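Local coordinates for teichoic acid biosynthesis protein F (Staphylococcus epidermidis, PDB 3L7I), which is a teichoic acid biosynthesis protein whose modelled part has a GT-B-type glycosyltransferase-like fold, two domains each built round a parallel beta-sheet, at residues F654-I666 / Y687-C699. Sequence-based numbering, arbitrary orientation.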
ATOM      1  N   PHE A 654      -3.124  44.710 -28.942  1.00 72.49           N
ATOM      2  CA  PHE A 654      -2.753  45.748 -27.990  1.00 72.11           C
ATOM      3  C   PHE A 654      -4.050  46.365 -27.504  1.00 74.27           C
ATOM      4  O   PHE A 654      -5.003  46.485 -28.267  1.00 76.64           O
ATOM      5  CB  PHE A 654      -1.945  46.830 -28.692  1.00 72.86           C
ATOM      6  CG  PHE A 654      -0.482  46.512 -28.841  1.00 70.60           C
ATOM      7  CD1 PHE A 654       0.021  45.271 -28.482  1.00 68.23           C
ATOM      8  CD2 PHE A 654       0.389  47.454 -29.373  1.00 71.03           C
ATOM      9  CE1 PHE A 654       1.377  44.985 -28.629  1.00 66.34           C
ATOM     10  CE2 PHE A 654       1.727  47.175 -29.530  1.00 69.14           C
ATOM     11  CZ  PHE A 654       2.224  45.936 -29.151  1.00 66.80           C
ATOM     12  N   TYR A 655      -4.099  46.765 -26.241  1.00 73.64           N
ATOM     13  CA  TYR A 655      -5.328  47.331 -25.706  1.00 75.79           C
ATOM     14  C   TYR A 655      -5.478  48.764 -26.147  1.00 78.22           C
ATOM     15  O   TYR A 655      -6.595  49.269 -26.292  1.00 80.86           O
ATOM     16  CB  TYR A 655      -5.353  47.287 -24.191  1.00 74.51           C
ATOM     17  CG  TYR A 655      -5.452  45.901 -23.605  1.00 72.52           C
ATOM     18  CD1 TYR A 655      -6.629  45.165 -23.687  1.00 73.60           C
ATOM     19  CD2 TYR A 655      -4.372  45.341 -22.927  1.00 69.66           C
ATOM     20  CE1 TYR A 655      -6.719  43.911 -23.128  1.00 71.86           C
ATOM     21  CE2 TYR A 655      -4.462  44.095 -22.369  1.00 67.96           C
ATOM     22  CZ  TYR A 655      -5.632  43.390 -22.476  1.00 69.05           C
ATOM     23  OH  TYR A 655      -5.680  42.148 -21.912  1.00 67.37           O
ATOM     24  N   MET A 656      -4.352  49.429 -26.356  1.00 77.46           N
ATOM     25  CA  MET A 656      -4.410  50.816 -26.762  1.00 79.75           C
ATOM     26  C   MET A 656      -4.143  51.004 -28.247  1.00 80.94           C
ATOM     27  O   MET A 656      -3.673  50.095 -28.942  1.00 79.67           O
ATOM     28  CB  MET A 656      -3.444  51.646 -25.943  1.00 78.64           C
ATOM     29  CG  MET A 656      -2.028  51.183 -26.045  1.00 75.92           C
ATOM     30  SD  MET A 656      -0.948  52.622 -26.064  1.00 76.30           S
ATOM     31  CE  MET A 656      -1.692  53.605 -24.768  1.00 77.77           C
ATOM     32  N   ASN A 657      -4.470  52.191 -28.740  1.00 88.20           N
ATOM     33  CA  ASN A 657      -4.218  52.487 -30.131  1.00 88.72           C
ATOM     34  C   ASN A 657      -2.810  53.039 -30.326  1.00 85.27           C
ATOM     35  O   ASN A 657      -2.587  54.249 -30.325  1.00 86.52           O
ATOM     36  CB  ASN A 657      -5.279  53.413 -30.704  1.00 94.07           C
ATOM     37  CG  ASN A 657      -5.290  53.386 -32.210  1.00 95.25           C
ATOM     38  OD1 ASN A 657      -4.253  53.149 -32.838  1.00 92.07           O
ATOM     39  ND2 ASN A 657      -6.459  53.614 -32.805  1.00100.08           N
ATOM     40  N   TYR A 658      -1.870  52.110 -30.482  1.00 81.14           N
ATOM     41  CA  TYR A 658      -0.438  52.390 -30.589  1.00 79.50           C
ATOM     42  C   TYR A 658      -0.066  53.416 -31.655  1.00 81.49           C
ATOM     43  O   TYR A 658       0.814  54.261 -31.446  1.00 81.17           O
ATOM     44  CB  TYR A 658       0.284  51.094 -30.919  1.00 77.15           C
ATOM     45  CG  TYR A 658       1.788  51.134 -30.806  1.00 75.04           C
ATOM     46  CD1 TYR A 658       2.417  50.760 -29.633  1.00 72.54           C
ATOM     47  CD2 TYR A 658       2.575  51.503 -31.883  1.00 75.65           C
ATOM     48  CE1 TYR A 658       3.786  50.767 -29.520  1.00 70.72           C
ATOM     49  CE2 TYR A 658       3.956  51.523 -31.787  1.00 73.83           C
ATOM     50  CZ  TYR A 658       4.561  51.147 -30.595  1.00 71.36           C
ATOM     51  OH  TYR A 658       5.940  51.152 -30.477  1.00 69.65           O
ATOM     52  N   MET A 659      -0.719  53.316 -32.810  1.00 86.21           N
ATOM     53  CA  MET A 659      -0.407  54.180 -33.920  1.00 87.62           C
ATOM     54  C   MET A 659      -0.635  55.635 -33.567  1.00 90.16           C
ATOM     55  O   MET A 659      -0.034  56.526 -34.163  1.00 90.49           O
ATOM     56  CB  MET A 659      -1.237  53.791 -35.133  1.00 90.56           C
ATOM     57  CG  MET A 659      -0.393  53.368 -36.307  1.00 88.97           C
ATOM     58  SD  MET A 659       1.015  52.398 -35.771  1.00 83.59           S
ATOM     59  CE  MET A 659       0.661  50.826 -36.562  1.00 83.79           C
ATOM     60  N   GLU A 660      -1.485  55.884 -32.584  1.00125.77           N
ATOM     61  CA  GLU A 660      -1.879  57.252 -32.302  1.00129.21           C
ATOM     62  C   GLU A 660      -1.373  57.749 -30.958  1.00127.83           C
ATOM     63  O   GLU A 660      -0.261  58.271 -30.841  1.00125.71           O
ATOM     64  CB  GLU A 660      -3.399  57.364 -32.367  1.00134.19           C
ATOM     65  CG  GLU A 660      -3.888  58.576 -33.128  1.00138.71           C
ATOM     66  CD  GLU A 660      -5.012  58.236 -34.082  1.00142.31           C
ATOM     67  OE1 GLU A 660      -5.698  57.215 -33.849  1.00142.79           O
ATOM     68  OE2 GLU A 660      -5.200  58.984 -35.067  1.00144.78           O
ATOM     69  N   ASP A 661      -2.202  57.552 -29.944  1.00 94.30           N
ATOM     70  CA  ASP A 661      -2.029  58.184 -28.646  1.00 94.50           C
ATOM     71  C   ASP A 661      -0.930  57.615 -27.742  1.00 89.67           C
ATOM     72  O   ASP A 661      -1.216  57.093 -26.669  1.00 89.19           O
ATOM     73  CB  ASP A 661      -3.373  58.189 -27.901  1.00 98.63           C
ATOM     74  CG  ASP A 661      -3.986  56.805 -27.792  1.00 97.77           C
ATOM     75  OD1 ASP A 661      -3.232  55.852 -27.509  1.00 93.18           O
ATOM     76  OD2 ASP A 661      -5.214  56.671 -27.989  1.00101.89           O
ATOM     77  N   LEU A 662       0.326  57.731 -28.166  1.00 83.77           N
ATOM     78  CA  LEU A 662       1.444  57.548 -27.234  1.00 81.05           C
ATOM     79  C   LEU A 662       2.303  58.822 -27.158  1.00 81.78           C
ATOM     80  O   LEU A 662       2.208  59.694 -28.033  1.00 84.05           O
ATOM     81  CB  LEU A 662       2.249  56.257 -27.495  1.00 78.20           C
ATOM     82  CG  LEU A 662       2.891  55.985 -28.838  1.00 78.14           C
ATOM     83  CD1 LEU A 662       3.336  54.534 -28.940  1.00 75.61           C
ATOM     84  CD2 LEU A 662       1.889  56.354 -29.955  1.00 81.11           C
ATOM     85  N   PRO A 663       3.128  58.933 -26.102  1.00 79.97           N
ATOM     86  CA  PRO A 663       3.703  60.206 -25.654  1.00 80.91           C
ATOM     87  C   PRO A 663       4.808  60.727 -26.552  1.00 80.98           C
ATOM     88  O   PRO A 663       5.270  61.840 -26.330  1.00 82.06           O
ATOM     89  CB  PRO A 663       4.334  59.856 -24.301  1.00 78.54           C
ATOM     90  CG  PRO A 663       4.333  58.377 -24.200  1.00 76.11           C
ATOM     91  CD  PRO A 663       3.800  57.791 -25.468  1.00 76.81           C
ATOM     92  N   GLY A 664       5.243  59.927 -27.519  1.00 79.91           N
ATOM     93  CA  GLY A 664       6.328  60.309 -28.401  1.00 79.91           C
ATOM     94  C   GLY A 664       6.171  59.747 -29.796  1.00 80.48           C
ATOM     95  O   GLY A 664       5.267  58.972 -30.073  1.00 80.68           O
ATOM     96  N   PRO A 665       7.084  60.117 -30.685  1.00 80.80           N
ATOM     97  CA  PRO A 665       7.024  59.723 -32.098  1.00 81.70           C
ATOM     98  C   PRO A 665       7.391  58.243 -32.318  1.00 79.31           C
ATOM     99  O   PRO A 665       8.124  57.689 -31.506  1.00 76.83           O
ATOM    100  CB  PRO A 665       8.098  60.606 -32.746  1.00 82.47           C
ATOM    101  CG  PRO A 665       8.788  61.356 -31.585  1.00 81.64           C
ATOM    102  CD  PRO A 665       8.370  60.728 -30.328  1.00 79.90           C
ATOM    103  N   ILE A 666       6.909  57.616 -33.385  1.00 80.14           N
ATOM    104  CA  ILE A 666       7.390  56.277 -33.727  1.00 78.12           C
ATOM    105  C   ILE A 666       8.469  56.379 -34.789  1.00 78.32           C
ATOM    106  O   ILE A 666       8.252  56.971 -35.834  1.00 80.63           O
ATOM    107  CB  ILE A 666       6.271  55.360 -34.285  1.00 78.83           C
ATOM    108  CG1 ILE A 666       5.140  55.204 -33.264  1.00 78.78           C
ATOM    109  CG2 ILE A 666       6.858  53.999 -34.705  1.00 76.90           C
ATOM    110  CD1 ILE A 666       3.930  54.512 -33.794  1.00 79.97           C
ATOM    111  N   TYR A 687       6.025  67.662 -28.236  1.00 92.93           N
ATOM    112  CA  TYR A 687       5.162  66.609 -27.708  1.00 91.71           C
ATOM    113  C   TYR A 687       4.610  66.895 -26.328  1.00 91.98           C
ATOM    114  O   TYR A 687       4.092  65.998 -25.667  1.00 90.78           O
ATOM    115  CB  TYR A 687       5.908  65.280 -27.690  1.00 88.26           C
ATOM    116  CG  TYR A 687       6.288  64.848 -29.068  1.00 88.13           C
ATOM    117  CD1 TYR A 687       7.567  65.068 -29.550  1.00 87.32           C
ATOM    118  CD2 TYR A 687       5.351  64.259 -29.909  1.00 89.07           C
ATOM    119  CE1 TYR A 687       7.919  64.690 -30.827  1.00 87.39           C
ATOM    120  CE2 TYR A 687       5.686  63.875 -31.194  1.00 89.17           C
ATOM    121  CZ  TYR A 687       6.975  64.094 -31.652  1.00 88.34           C
ATOM    122  OH  TYR A 687       7.330  63.721 -32.940  1.00 88.58           O
ATOM    123  N   GLN A 688       4.722  68.139 -25.884  1.00 93.91           N
ATOM    124  CA  GLN A 688       4.199  68.487 -24.576  1.00 94.49           C
ATOM    125  C   GLN A 688       2.708  68.129 -24.516  1.00 95.93           C
ATOM    126  O   GLN A 688       2.260  67.500 -23.561  1.00 94.79           O
ATOM    127  CB  GLN A 688       4.486  69.948 -24.255  1.00 96.82           C
ATOM    128  CG  GLN A 688       4.277  70.357 -22.808  1.00 97.17           C
ATOM    129  CD  GLN A 688       5.073  69.546 -21.812  1.00 93.87           C
ATOM    130  OE1 GLN A 688       6.196  69.120 -22.076  1.00 91.59           O
ATOM    131  NE2 GLN A 688       4.493  69.337 -20.642  1.00 93.74           N
ATOM    132  N   GLU A 689       1.958  68.484 -25.558  1.00 98.46           N
ATOM    133  CA  GLU A 689       0.548  68.110 -25.669  1.00100.00           C
ATOM    134  C   GLU A 689       0.305  66.616 -25.460  1.00 97.29           C
ATOM    135  O   GLU A 689      -0.550  66.224 -24.670  1.00 97.38           O
ATOM    136  CB  GLU A 689       0.018  68.511 -27.040  1.00102.64           C
ATOM    137  CG  GLU A 689      -0.234  69.998 -27.195  1.00106.23           C
ATOM    138  CD  GLU A 689      -1.643  70.395 -26.779  1.00111.54           C
ATOM    139  OE1 GLU A 689      -2.458  69.475 -26.532  1.00111.45           O
ATOM    140  OE2 GLU A 689      -1.940  71.615 -26.708  1.00116.65           O
ATOM    141  N   LYS A 690       1.060  65.792 -26.184  1.00 95.02           N
ATOM    142  CA  LYS A 690       0.915  64.330 -26.129  1.00 92.46           C
ATOM    143  C   LYS A 690       1.402  63.681 -24.815  1.00 89.61           C
ATOM    144  O   LYS A 690       0.799  62.730 -24.315  1.00 88.47           O
ATOM    145  CB  LYS A 690       1.598  63.671 -27.342  1.00 91.16           C
ATOM    146  CG  LYS A 690       0.814  63.828 -28.638  1.00 93.70           C
ATOM    147  CD  LYS A 690       1.246  62.821 -29.694  1.00 92.19           C
ATOM    148  CE  LYS A 690       0.165  62.661 -30.771  1.00 94.58           C
ATOM    149  NZ  LYS A 690      -0.119  63.926 -31.546  1.00 98.02           N
ATOM    150  N   ILE A 691       2.494  64.194 -24.264  1.00 88.57           N
ATOM    151  CA  ILE A 691       2.987  63.742 -22.972  1.00 86.24           C
ATOM    152  C   ILE A 691       1.962  64.001 -21.874  1.00 87.60           C
ATOM    153  O   ILE A 691       1.764  63.176 -20.983  1.00 85.91           O
ATOM    154  CB  ILE A 691       4.303  64.445 -22.619  1.00 85.48           C
ATOM    155  CG1 ILE A 691       5.417  63.905 -23.509  1.00 83.53           C
ATOM    156  CG2 ILE A 691       4.660  64.251 -21.150  1.00 83.87           C
ATOM    157  CD1 ILE A 691       6.776  64.438 -23.163  1.00 82.53           C
ATOM    158  N   ASP A 692       1.317  65.156 -21.939  1.00 90.77           N
ATOM    159  CA  ASP A 692       0.290  65.509 -20.972  1.00 92.56           C
ATOM    160  C   ASP A 692      -0.931  64.595 -21.108  1.00 92.81           C
ATOM    161  O   ASP A 692      -1.460  64.126 -20.114  1.00 92.31           O
ATOM    162  CB  ASP A 692      -0.089  66.994 -21.096  1.00 96.17           C
ATOM    163  CG  ASP A 692       1.026  67.943 -20.618  1.00 96.09           C
ATOM    164  OD1 ASP A 692       1.911  67.489 -19.861  1.00 93.48           O
ATOM    165  OD2 ASP A 692       1.008  69.147 -20.998  1.00 98.77           O
ATOM    166  N   ALA A 693      -1.363  64.323 -22.334  1.00 93.64           N
ATOM    167  CA  ALA A 693      -2.509  63.440 -22.540  1.00 93.99           C
ATOM    168  C   ALA A 693      -2.221  62.060 -21.951  1.00 90.61           C
ATOM    169  O   ALA A 693      -3.074  61.458 -21.290  1.00 90.58           O
ATOM    170  CB  ALA A 693      -2.832  63.322 -24.011  1.00 95.21           C
ATOM    171  N   PHE A 694      -1.012  61.567 -22.204  1.00 87.90           N
ATOM    172  CA  PHE A 694      -0.575  60.258 -21.744  1.00 84.65           C
ATOM    173  C   PHE A 694      -0.478  60.247 -20.222  1.00 83.68           C
ATOM    174  O   PHE A 694      -0.858  59.272 -19.581  1.00 82.28           O
ATOM    175  CB  PHE A 694       0.785  59.930 -22.373  1.00 82.39           C
ATOM    176  CG  PHE A 694       1.249  58.542 -22.138  1.00 79.26           C
ATOM    177  CD1 PHE A 694       0.914  57.535 -23.015  1.00 78.66           C
ATOM    178  CD2 PHE A 694       2.041  58.240 -21.049  1.00 77.03           C
ATOM    179  CE1 PHE A 694       1.352  56.237 -22.804  1.00 75.87           C
ATOM    180  CE2 PHE A 694       2.486  56.948 -20.832  1.00 74.25           C
ATOM    181  CZ  PHE A 694       2.138  55.943 -21.715  1.00 73.67           C
ATOM    182  N   TYR A 695       0.032  61.329 -19.639  1.00 84.54           N
ATOM    183  CA  TYR A 695       0.147  61.420 -18.185  1.00 83.92           C
ATOM    184  C   TYR A 695      -1.225  61.495 -17.543  1.00 85.96           C
ATOM    185  O   TYR A 695      -1.420  61.044 -16.424  1.00 85.09           O
ATOM    186  CB  TYR A 695       0.966  62.639 -17.769  1.00 84.76           C
ATOM    187  CG  TYR A 695       0.951  62.893 -16.278  1.00 84.79           C
ATOM    188  CD1 TYR A 695       1.933  62.369 -15.457  1.00 82.16           C
ATOM    189  CD2 TYR A 695      -0.047  63.652 -15.695  1.00 87.61           C
ATOM    190  CE1 TYR A 695       1.923  62.602 -14.096  1.00 82.33           C
ATOM    191  CE2 TYR A 695      -0.063  63.888 -14.340  1.00 87.81           C
ATOM    192  CZ  TYR A 695       0.921  63.366 -13.545  1.00 85.17           C
ATOM    193  OH  TYR A 695       0.907  63.606 -12.192  1.00 85.51           O
ATOM    194  N   ASP A 696      -2.176  62.085 -18.246  1.00 88.85           N
ATOM    195  CA  ASP A 696      -3.517  62.206 -17.706  1.00 91.13           C
ATOM    196  C   ASP A 696      -4.119  60.829 -17.653  1.00 89.57           C
ATOM    197  O   ASP A 696      -4.732  60.454 -16.663  1.00 89.60           O
ATOM    198  CB  ASP A 696      -4.393  63.105 -18.591  1.00 94.70           C
ATOM    199  CG  ASP A 696      -4.143  64.584 -18.357  1.00 97.07           C
ATOM    200  OD1 ASP A 696      -3.413  64.927 -17.395  1.00 96.14           O
ATOM    201  OD2 ASP A 696      -4.688  65.405 -19.138  1.00100.00           O
ATOM    202  N   ARG A 697      -3.923  60.073 -18.727  1.00 88.28           N
ATOM    203  CA  ARG A 697      -4.648  58.827 -18.933  1.00 87.39           C
ATOM    204  C   ARG A 697      -4.110  57.652 -18.106  1.00 84.09           C
ATOM    205  O   ARG A 697      -4.882  56.833 -17.626  1.00 83.81           O
ATOM    206  CB  ARG A 697      -4.672  58.462 -20.420  1.00 87.51           C
ATOM    207  CG  ARG A 697      -5.625  57.340 -20.737  1.00 87.41           C
ATOM    208  CD  ARG A 697      -5.682  56.983 -22.211  1.00 87.77           C
ATOM    209  NE  ARG A 697      -6.532  55.805 -22.404  1.00 87.45           N
ATOM    210  CZ  ARG A 697      -6.661  55.117 -23.539  1.00 87.33           C
ATOM    211  NH1 ARG A 697      -5.993  55.471 -24.630  1.00 87.51           N
ATOM    212  NH2 ARG A 697      -7.466  54.061 -23.578  1.00 87.13           N
ATOM    213  N   PHE A 698      -2.794  57.574 -17.927  1.00 81.72           N
ATOM    214  CA  PHE A 698      -2.204  56.394 -17.331  1.00 78.58           C
ATOM    215  C   PHE A 698      -1.439  56.640 -16.040  1.00 77.35           C
ATOM    216  O   PHE A 698      -1.190  55.697 -15.291  1.00 75.20           O
ATOM    217  CB  PHE A 698      -1.292  55.711 -18.339  1.00 76.50           C
ATOM    218  CG  PHE A 698      -1.941  55.453 -19.649  1.00 77.70           C
ATOM    219  CD1 PHE A 698      -2.809  54.394 -19.806  1.00 77.48           C
ATOM    220  CD2 PHE A 698      -1.681  56.270 -20.741  1.00 79.17           C
ATOM    221  CE1 PHE A 698      -3.422  54.159 -21.034  1.00 78.77           C
ATOM    222  CE2 PHE A 698      -2.281  56.037 -21.963  1.00 80.43           C
ATOM    223  CZ  PHE A 698      -3.154  54.980 -22.111  1.00 80.26           C
ATOM    224  N   CYS A 699      -1.057  57.880 -15.764  1.00 78.75           N
ATOM    225  CA  CYS A 699      -0.152  58.104 -14.641  1.00 77.47           C
ATOM    226  C   CYS A 699      -0.696  59.030 -13.575  1.00 79.66           C
ATOM    227  O   CYS A 699      -0.016  59.302 -12.582  1.00 78.96           O
ATOM    228  CB  CYS A 699       1.184  58.648 -15.132  1.00 76.56           C
ATOM    229  SG  CYS A 699       1.652  58.055 -16.758  1.00 75.39           S
TER
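P663 sets CG over the face of the F694 ring, 3.7 Å from the ring centroid and only 10° off the normal, a CH-pi contact over the middle of the ring. Proline suits the place: its compact, rigid ring turns polarised C-H groups to an aromatic face while the loop 654-666 turns beside helix 688-698. F694 sends CG anti to its own backbone N (chi1 -172°), which carries the ring from the helix toward the loop. F698 CD2, one turn on, lies over the opposite face toward its rim, so F694 has a neighbour on each face. The bent chain of M656 brings its methyl CE obliquely to the F698 ring, and helix 626-630 also touches this methionine. At Y687, the N-cap residue of the helix, P665 makes a less central CH-pi contact: CD lies over one face of the Y687 ring, 4.1 Å from the centroid and offset toward the rim. I691 fills in beside P663, its CG1 4.3 Å from P663 CB.

The outer side is looser. K690 runs its aliphatic part past the loop, with CD 3.7 Å from L662 O, and the chain then bends at its last torsion. R697 stretches out until NH1 stands 3.7 Å from D661 OD2, a long salt bridge whose carboxylate and guanidinium planes are nearly perpendicular (87°). P663 and P665 also touch strand 637-640, so the two prolines link that strand to the helix and to the tyrosine at its N-cap. Proline-aromatic and other apolar contacts therefore dominate this junction, while the long ion pair at the exposed arginine probably adds only a modest electrostatic attraction.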